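Local atomic coordinates of secretin XcpQ (Pseudomonas aeruginosa, PDB entry 4E9J), a protein that forms the outer-membrane channel of the type II secretion system that exports elastase and other proteins, here represented by its periplasmic N0, N1 and N2 domains. Residues N25-D30 with S57-A62; L113-I118 with A150-D155; S179-R184 with L221-P226. All coordinates share one frame; numbering follows the deposited sequence.

Interaction 1 of 3, residues N25-D30 with S57-A62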
loop_
_atom_site.group_PDB
_atom_site.type_symbol
_atom_site.label_atom_id
_atom_site.label_comp_id
_atom_site.label_asym_id
_atom_site.label_seq_id
_atom_site.Cartn_x
_atom_site.Cartn_y
_atom_site.Cartn_z
ATOM N N ASN A 25 -26.316 -1.868 8.141
ATOM C CA ASN A 25 -26.108 -0.803 9.129
ATOM C C ASN A 25 -26.115 -1.446 10.516
ATOM O O ASN A 25 -27.092 -1.383 11.262
ATOM C CB ASN A 25 -27.132 0.330 8.983
ATOM C CG ASN A 25 -26.737 1.589 9.720
ATOM O OD1 ASN A 25 -25.870 1.588 10.608
ATOM N ND2 ASN A 25 -27.352 2.704 9.366
ATOM N N LEU A 26 -25.017 -2.132 10.807
ATOM C CA LEU A 26 -24.830 -2.877 12.044
ATOM C C LEU A 26 -24.035 -2.019 12.975
ATOM O O LEU A 26 -22.979 -1.546 12.579
ATOM C CB LEU A 26 -24.087 -4.173 11.727
ATOM C CG LEU A 26 -23.883 -5.132 12.861
ATOM C CD1 LEU A 26 -25.218 -5.582 13.439
ATOM C CD2 LEU A 26 -23.081 -6.322 12.384
ATOM N N LYS A 27 -24.546 -1.769 14.187
ATOM C CA LYS A 27 -23.884 -0.906 15.166
ATOM C C LYS A 27 -23.661 -1.651 16.459
ATOM O O LYS A 27 -24.575 -2.304 16.953
ATOM C CB LYS A 27 -24.743 0.332 15.442
ATOM C CG LYS A 27 -24.836 1.271 14.269
ATOM C CD LYS A 27 -23.638 2.219 14.220
ATOM C CE LYS A 27 -23.434 2.810 12.859
ATOM N NZ LYS A 27 -24.559 3.693 12.440
ATOM N N ASP A 28 -22.430 -1.574 16.978
ATOM C CA ASP A 28 -21.976 -2.154 18.244
ATOM C C ASP A 28 -22.371 -3.619 18.428
ATOM O O ASP A 28 -22.828 -4.029 19.501
ATOM C CB ASP A 28 -22.451 -1.273 19.412
ATOM C CG ASP A 28 -21.977 0.152 19.276
ATOM O OD1 ASP A 28 -20.775 0.399 19.510
ATOM O OD2 ASP A 28 -22.804 1.024 18.925
ATOM N N ALA A 29 -22.213 -4.407 17.363
ATOM C CA ALA A 29 -22.552 -5.816 17.401
ATOM C C ALA A 29 -21.319 -6.650 17.684
ATOM O O ALA A 29 -20.204 -6.260 17.348
ATOM C CB ALA A 29 -23.171 -6.235 16.077
ATOM N N ASP A 30 -21.529 -7.809 18.271
ATOM C CA ASP A 30 -20.439 -8.739 18.509
ATOM C C ASP A 30 -19.902 -9.147 17.131
ATOM O O ASP A 30 -20.689 -9.308 16.189
ATOM C CB ASP A 30 -20.937 -9.985 19.262
ATOM C CG ASP A 30 -19.824 -10.821 19.847
ATOM O OD1 ASP A 30 -18.958 -11.285 19.073
ATOM O OD2 ASP A 30 -19.812 -11.011 21.081
ATOM N N SER A 57 -18.968 -2.196 14.197
ATOM C CA SER A 57 -19.993 -1.380 13.576
ATOM C C SER A 57 -19.655 -1.424 12.074
ATOM O O SER A 57 -18.525 -1.117 11.687
ATOM C CB SER A 57 -19.994 0.041 14.134
ATOM O OG SER A 57 -20.296 0.046 15.523
ATOM N N VAL A 58 -20.598 -1.894 11.248
ATOM C CA VAL A 58 -20.401 -2.085 9.814
ATOM C C VAL A 58 -21.537 -1.415 9.095
ATOM O O VAL A 58 -22.699 -1.740 9.347
ATOM C CB VAL A 58 -20.325 -3.584 9.479
ATOM C CG1 VAL A 58 -20.007 -3.798 8.001
ATOM C CG2 VAL A 58 -19.299 -4.271 10.364
ATOM N N VAL A 59 -21.200 -0.506 8.177
ATOM C CA VAL A 59 -22.180 0.328 7.492
ATOM C C VAL A 59 -21.905 0.453 6.009
ATOM O O VAL A 59 -20.780 0.752 5.621
ATOM C CB VAL A 59 -22.186 1.718 8.170
ATOM C CG1 VAL A 59 -23.100 2.710 7.449
ATOM C CG2 VAL A 59 -22.550 1.608 9.643
ATOM N N SER A 60 -22.939 0.193 5.183
ATOM C CA SER A 60 -22.901 0.420 3.747
ATOM C C SER A 60 -24.280 0.898 3.325
ATOM O O SER A 60 -25.236 0.125 3.411
ATOM C CB SER A 60 -22.513 -0.842 2.985
ATOM O OG SER A 60 -22.346 -0.603 1.595
ATOM N N LYS A 61 -24.383 2.181 2.942
ATOM C CA LYS A 61 -25.608 2.777 2.414
ATOM C C LYS A 61 -25.670 2.445 0.902
ATOM O O LYS A 61 -26.759 2.358 0.337
ATOM C CB LYS A 61 -25.659 4.301 2.674
ATOM N N ALA A 62 -24.502 2.198 0.280
ATOM C CA ALA A 62 -24.385 1.732 -1.090
ATOM C C ALA A 62 -24.788 0.261 -1.164
ATOM O O ALA A 62 -24.474 -0.523 -0.254
ATOM C CB ALA A 62 -22.942 1.848 -1.549
#

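Interaction 2 of 3, residues L113-I118 with A150-D155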
loop_
_atom_site.group_PDB
_atom_site.type_symbol
_atom_site.label_atom_id
_atom_site.label_comp_id
_atom_site.label_asym_id
_atom_site.label_seq_id
_atom_site.Cartn_x
_atom_site.Cartn_y
_atom_site.Cartn_z
ATOM N N LEU A 113 -14.471 0.864 16.738
ATOM C CA LEU A 113 -14.085 1.086 15.342
ATOM C C LEU A 113 -15.262 0.807 14.429
ATOM O O LEU A 113 -15.921 -0.224 14.576
ATOM C CB LEU A 113 -12.912 0.169 14.938
ATOM C CG LEU A 113 -11.629 0.324 15.734
ATOM C CD1 LEU A 113 -10.527 -0.519 15.137
ATOM C CD2 LEU A 113 -11.203 1.769 15.814
ATOM N N GLU A 114 -15.536 1.725 13.489
ATOM C CA GLU A 114 -16.581 1.516 12.493
ATOM C C GLU A 114 -15.904 1.225 11.166
ATOM O O GLU A 114 -14.918 1.871 10.851
ATOM C CB GLU A 114 -17.516 2.725 12.355
ATOM C CG GLU A 114 -18.590 2.556 11.276
ATOM C CD GLU A 114 -19.498 3.745 11.015
ATOM O OE1 GLU A 114 -19.712 4.558 11.941
ATOM O OE2 GLU A 114 -20.025 3.844 9.884
ATOM N N THR A 115 -16.419 0.234 10.404
ATOM C CA THR A 115 -15.987 -0.096 9.043
ATOM C C THR A 115 -17.090 0.411 8.099
ATOM O O THR A 115 -18.169 -0.183 8.052
ATOM C CB THR A 115 -15.743 -1.575 8.895
ATOM O OG1 THR A 115 -14.730 -1.957 9.832
ATOM C CG2 THR A 115 -15.314 -1.944 7.474
ATOM N N ARG A 116 -16.831 1.514 7.362
ATOM C CA ARG A 116 -17.813 2.134 6.489
ATOM C C ARG A 116 -17.421 2.051 5.012
ATOM O O ARG A 116 -16.257 2.262 4.695
ATOM C CB ARG A 116 -17.963 3.621 6.866
ATOM C CG ARG A 116 -19.211 4.215 6.246
ATOM C CD ARG A 116 -19.354 5.679 6.497
ATOM N NE ARG A 116 -19.682 5.963 7.894
ATOM C CZ ARG A 116 -19.916 7.173 8.375
ATOM N NH1 ARG A 116 -19.839 8.239 7.579
ATOM N NH2 ARG A 116 -20.207 7.336 9.665
ATOM N N VAL A 117 -18.381 1.758 4.115
ATOM C CA VAL A 117 -18.170 1.763 2.670
ATOM C C VAL A 117 -18.609 3.149 2.197
ATOM O O VAL A 117 -19.706 3.596 2.532
ATOM C CB VAL A 117 -18.976 0.655 1.951
ATOM C CG1 VAL A 117 -18.751 0.716 0.440
ATOM C CG2 VAL A 117 -18.608 -0.727 2.468
ATOM N N ILE A 118 -17.753 3.836 1.448
ATOM C CA ILE A 118 -17.998 5.191 0.940
ATOM C C ILE A 118 -18.028 5.084 -0.561
ATOM O O ILE A 118 -17.010 4.765 -1.155
ATOM C CB ILE A 118 -16.896 6.192 1.411
ATOM C CG1 ILE A 118 -16.839 6.248 2.955
ATOM C CG2 ILE A 118 -17.169 7.599 0.869
ATOM C CD1 ILE A 118 -15.772 7.203 3.556
ATOM N N ALA A 150 -16.160 2.199 -4.745
ATOM C CA ALA A 150 -16.273 2.532 -3.350
ATOM C C ALA A 150 -14.975 2.265 -2.612
ATOM O O ALA A 150 -14.121 1.498 -3.068
ATOM C CB ALA A 150 -17.417 1.726 -2.723
ATOM N N LEU A 151 -14.842 2.919 -1.460
ATOM C CA LEU A 151 -13.718 2.776 -0.537
ATOM C C LEU A 151 -14.265 2.138 0.739
ATOM O O LEU A 151 -15.341 2.517 1.157
ATOM C CB LEU A 151 -13.187 4.171 -0.136
ATOM C CG LEU A 151 -12.457 4.963 -1.192
ATOM C CD1 LEU A 151 -12.250 6.402 -0.740
ATOM C CD2 LEU A 151 -11.123 4.326 -1.526
ATOM N N ILE A 152 -13.503 1.271 1.388
ATOM C CA ILE A 152 -13.851 0.733 2.700
ATOM C C ILE A 152 -12.869 1.384 3.653
ATOM O O ILE A 152 -11.675 1.202 3.464
ATOM C CB ILE A 152 -13.749 -0.787 2.824
ATOM C CG1 ILE A 152 -14.770 -1.480 1.945
ATOM C CG2 ILE A 152 -13.964 -1.203 4.322
ATOM C CD1 ILE A 152 -14.424 -2.898 1.630
ATOM N N ILE A 153 -13.360 2.128 4.657
ATOM C CA ILE A 153 -12.526 2.771 5.678
ATOM C C ILE A 153 -12.908 2.265 7.074
ATOM O O ILE A 153 -14.088 2.233 7.384
ATOM C CB ILE A 153 -12.720 4.314 5.631
ATOM C CG1 ILE A 153 -12.468 4.844 4.202
ATOM C CG2 ILE A 153 -11.832 5.024 6.704
ATOM C CD1 ILE A 153 -11.796 6.280 4.067
ATOM N N SER A 154 -11.918 1.992 7.931
ATOM C CA SER A 154 -12.147 1.657 9.331
ATOM C C SER A 154 -11.534 2.724 10.233
ATOM O O SER A 154 -10.356 3.004 10.106
ATOM C CB SER A 154 -11.585 0.294 9.709
ATOM O OG SER A 154 -12.244 -0.721 8.981
ATOM N N ASP A 155 -12.344 3.326 11.116
ATOM C CA ASP A 155 -11.922 4.375 12.059
ATOM C C ASP A 155 -13.051 4.682 13.070
ATOM O O ASP A 155 -14.108 4.046 13.013
ATOM C CB ASP A 155 -11.570 5.669 11.276
ATOM C CG ASP A 155 -10.458 6.502 11.876
ATOM O OD1 ASP A 155 -10.259 6.426 13.098
ATOM O OD2 ASP A 155 -9.890 7.339 11.151
#

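Interaction 3 of 3, residues S179-R184 with L221-P226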
loop_
_atom_site.group_PDB
_atom_site.type_symbol
_atom_site.label_atom_id
_atom_site.label_comp_id
_atom_site.label_asym_id
_atom_site.label_seq_id
_atom_site.Cartn_x
_atom_site.Cartn_y
_atom_site.Cartn_z
ATOM N N SER A 179 2.240 16.265 -6.601
ATOM C CA SER A 179 3.667 16.351 -6.285
ATOM C C SER A 179 3.845 16.165 -4.785
ATOM O O SER A 179 3.005 16.614 -4.003
ATOM C CB SER A 179 4.270 17.682 -6.703
ATOM O OG SER A 179 4.405 17.676 -8.107
ATOM N N VAL A 180 4.920 15.491 -4.399
ATOM C CA VAL A 180 5.269 15.224 -3.010
ATOM C C VAL A 180 6.572 15.939 -2.635
ATOM O O VAL A 180 7.557 15.838 -3.368
ATOM C CB VAL A 180 5.374 13.710 -2.797
ATOM C CG1 VAL A 180 5.933 13.396 -1.420
ATOM C CG2 VAL A 180 4.023 13.049 -3.025
ATOM N N ILE A 181 6.559 16.660 -1.483
ATOM C CA ILE A 181 7.719 17.365 -0.933
ATOM C C ILE A 181 7.984 16.879 0.469
ATOM O O ILE A 181 7.159 17.102 1.344
ATOM C CB ILE A 181 7.552 18.879 -0.923
ATOM C CG1 ILE A 181 7.261 19.399 -2.301
ATOM C CG2 ILE A 181 8.819 19.570 -0.329
ATOM C CD1 ILE A 181 6.781 20.783 -2.280
ATOM N N ASN A 182 9.140 16.275 0.690
ATOM C CA ASN A 182 9.583 15.780 1.991
ATOM C C ASN A 182 10.280 16.945 2.654
ATOM O O ASN A 182 11.324 17.345 2.200
ATOM C CB ASN A 182 10.559 14.634 1.808
ATOM C CG ASN A 182 9.930 13.491 1.090
ATOM O OD1 ASN A 182 9.213 12.715 1.675
ATOM N ND2 ASN A 182 10.128 13.398 -0.209
ATOM N N LEU A 183 9.697 17.536 3.677
ATOM C CA LEU A 183 10.283 18.716 4.313
ATOM C C LEU A 183 11.460 18.333 5.200
ATOM O O LEU A 183 11.283 17.557 6.128
ATOM C CB LEU A 183 9.217 19.464 5.124
ATOM C CG LEU A 183 7.975 19.911 4.380
ATOM C CD1 LEU A 183 6.881 20.213 5.345
ATOM C CD2 LEU A 183 8.251 21.098 3.492
ATOM N N ARG A 184 12.664 18.852 4.905
ATOM C CA ARG A 184 13.858 18.539 5.710
ATOM C C ARG A 184 13.982 19.414 6.978
ATOM O O ARG A 184 14.506 18.946 7.970
ATOM C CB ARG A 184 15.134 18.683 4.838
ATOM C CG ARG A 184 16.414 18.278 5.536
ATOM C CD ARG A 184 17.601 18.230 4.588
ATOM N NE ARG A 184 18.828 17.812 5.267
ATOM C CZ ARG A 184 20.052 17.838 4.739
ATOM N NH1 ARG A 184 20.244 18.285 3.498
ATOM N NH2 ARG A 184 21.096 17.424 5.447
ATOM N N LEU A 221 4.457 17.126 2.269
ATOM C CA LEU A 221 3.303 17.784 1.684
ATOM C C LEU A 221 2.946 17.099 0.397
ATOM O O LEU A 221 3.831 16.764 -0.394
ATOM C CB LEU A 221 3.629 19.246 1.331
ATOM C CG LEU A 221 4.069 20.140 2.467
ATOM C CD1 LEU A 221 4.449 21.508 1.937
ATOM C CD2 LEU A 221 2.996 20.242 3.524
ATOM N N ILE A 222 1.650 16.974 0.143
ATOM C CA ILE A 222 1.123 16.457 -1.127
ATOM C C ILE A 222 0.427 17.644 -1.771
ATOM O O ILE A 222 -0.449 18.220 -1.148
ATOM C CB ILE A 222 0.187 15.289 -0.910
ATOM C CG1 ILE A 222 0.941 14.112 -0.280
ATOM C CG2 ILE A 222 -0.477 14.877 -2.221
ATOM C CD1 ILE A 222 0.011 13.095 0.406
ATOM N N ILE A 223 0.900 18.076 -2.938
ATOM C CA ILE A 223 0.374 19.239 -3.634
ATOM C C ILE A 223 -0.438 18.777 -4.843
ATOM O O ILE A 223 0.069 18.029 -5.679
ATOM C CB ILE A 223 1.529 20.153 -4.086
ATOM C CG1 ILE A 223 2.548 20.436 -2.946
ATOM C CG2 ILE A 223 0.973 21.467 -4.725
ATOM C CD1 ILE A 223 1.928 21.007 -1.640
ATOM N N LEU A 224 -1.674 19.271 -4.958
ATOM C CA LEU A 224 -2.582 18.947 -6.053
ATOM C C LEU A 224 -3.001 20.202 -6.748
ATOM O O LEU A 224 -2.820 21.299 -6.222
ATOM C CB LEU A 224 -3.802 18.264 -5.515
ATOM C CG LEU A 224 -3.512 16.899 -4.930
ATOM C CD1 LEU A 224 -3.872 16.893 -3.447
ATOM C CD2 LEU A 224 -4.212 15.826 -5.716
ATOM N N GLY A 225 -3.563 20.022 -7.931
ATOM C CA GLY A 225 -4.111 21.101 -8.737
ATOM C C GLY A 225 -3.851 20.945 -10.209
ATOM O O GLY A 225 -3.190 19.992 -10.627
ATOM N N PRO A 226 -4.315 21.912 -11.016
ATOM C CA PRO A 226 -3.994 21.887 -12.451
ATOM C C PRO A 226 -2.472 22.036 -12.657
ATOM O O PRO A 226 -1.761 22.513 -11.755
ATOM C CB PRO A 226 -4.820 23.037 -13.026
ATOM C CG PRO A 226 -5.124 23.909 -11.907
ATOM C CD PRO A 226 -5.091 23.116 -10.653
#

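Interaction 1 of 3, residues N25-D30 with S57-A62
Ser57 meets Asp28 with its hydroxyl: Ser57 OG takes the backbone N-H of Asp28 at 3.0 Å in an almost straight bond, 175° at the hydrogen. Its OG is anti to the carbonyl carbon (chi1 -63°), which swings the oxygen toward Asp28 just where the chain turns its corner. Asp28 and Ala29, both facing Val56, form a G1 bulge here; the Asp28 amide is taken by the Ser57 hydroxyl, while Ala29 is the residue that bonds Val56 through the backbone.

Leu26 carries the ladder itself. It forms a hydrogen-bonded antiparallel pair with Val58: Leu26 N reaches Val58 O at 2.8 Å, and Val58 N returns to Leu26 O at 2.7 Å. Leu26 CB and Val58 CB are 4.4 Å apart on one face of the sheet. Leu26 O also receives a CA-H...O contact from Ser57 CA at 3.2 Å.

Val59 lies on the other face. Its CG2 methyl touches Asn25 OD1 alongside and the CE methylene of Lys27, both at 3.5 Å. The lysine chain, bent at chi2 and chi4, runs back until Lys27 NZ donates to Asn25 OD1 at 3.1 Å, in the carbonyl plane and on a lone pair. This bond ties together the two side chains that pack on Val59 CG2.

Within the N0 domain, Leu26 and Val58 are covered by Phe34 of helix 31-42, and Val58 also by Leu72 and Val76 of helix 66-79. Along its far edge strand 55-61 pairs with strand 114-119 of N1.

Interaction 2 of 3, residues L113-I118 with A150-D155
Strands 114-118 and 150-155 run antiparallel, 162° between their directions, and their ladder is closed by six backbone bonds in three hydrogen-bonded pairs: Glu114 with Asp155, Arg116 with Ile153 and Ile118 with Leu151. Between them the non-hydrogen-bonded pairs Thr115-Ser154 and Val117-Ile152 place their side chains on the opposite face.

On that face the hydroxyls of Thr115 and Ser154 meet, OG1 to OG at 2.9 Å; either could donate. Ser154 OG also bonds Thr79 OG1 at the end of helix 66-79. With Thr115 OG1 beside the backbone N (chi1 -59°), Thr115 CG2 is anti to that N and meets Ile152 CG2 at 3.5 Å. Thr115 also packs on Leu72 and Val76 of helix 66-79, and this face is thus covered from N0. Val117 spreads its two methyls over two neighbours: CG1 lies 3.6 Å from Ala150 CB, while CG2 is 3.9 Å from Ile152 CG1.

The reverse face is apolar toward one end, where Ile118 CD1 reaches diagonally to Ile153 CG1 at 4.1 Å. The side chains of Leu151 and Ile153 pack on helices 125-132 and 157-171, so this side of the sheet belongs to the N1 core. Toward the other end Arg116, bent at chi3, brings NE to Glu114 OE2 at 2.9 Å. The acceptor lies in the guanidinium plane, although the arginine approaches from above the carboxylate plane. Arg116 NH1 pairs with Glu164 and Glu114 OE1 with Ser157.

Chemically, the contact combines a continuous backbone ladder with a buried hydroxyl cluster of Thr115, Ser154 and Thr79, which links N1 to helix 66-79. With a carboxylate at NE and another at NH1, Arg116 is held at two points; this probably stabilises its positive charge and the negative charges of both glutamates.

Interaction 3 of 3, residues S179-R184 with L221-P226
Ser179 pairs with Ile223 and Ile181 with Leu221 in the three-stranded antiparallel sheet of the N2 domain, where strand 220-224 is central, between strands 178-182 and 211-215. With helices 188-201 and 227-240 the chain order is beta-alpha-beta-beta-alpha, the KH-like fold of secretin N1 and N2 domains.

The backbone bonds come first. Ser179 N donates to Ile223 O at 2.9 Å and Ile223 N returns to Ser179 O at 2.8 Å, the latter nearly linear at 176°. A second reciprocal couple runs from Ile181 N to Leu221 O and from Leu221 N to Ile181 O, both 2.9 Å. Between these pairs the CA-H groups add weaker contacts: Val180 CA points its hydrogen at Leu221 O, and Ile222 CA does the same to Ser179 O.

Apolar packing divides between the two faces. Val180 and Ile222 share one, where CG2 of the valine lies 4.3 Å from CG1 of the isoleucine; Ile222 continues onto Leu131 of helix 125-132 in N1. The other face carries Ile181 and Ile223, whose CD1 and CG1 respectively are 4.3 Å apart. Both of these reach helix 227-240, at Ala237 and Leu233.

Polar links lead out of the chain. Strand 178-182 is the outermost strand of this sheet within its own chain, and Ser179 and Val180 extend the ladder antiparallel to a strand of the second subunit, so the sheet runs on across the interface. In addition, Ser179 OG hydrogen-bonds Ser179 OG of that subunit.

Leu183 packs on Leu221, the residue with the most area buried here, past the last ladder pair. With CG beside the backbone N (chi1 -57°), Leu183 sets CD1 4.0 Å from Leu221 CG, and its CD2 lies 4.1 Å from Leu221 CD1.

The three contacts follow one another along the chain, one each in N0, N1 and N2. Interactions 1 and 2 share a mixed sheet: strands 55-61 and 114-119 lie side by side and parallel, with Ser57 O 2.8 Å from Thr115 N and Val59 O 3.0 Å from Val117 N, and the centres of the two contacts are 10 Å apart. Interaction 3 belongs to a separate sheet, with its centre 26 Å from that of interaction 2 and 36 Å from that of interaction 1. N0 and N1 are thus joined by backbone hydrogen bonds within one sheet, whereas the N2 sheet stands apart and extends into the second subunit of this crystal dimer.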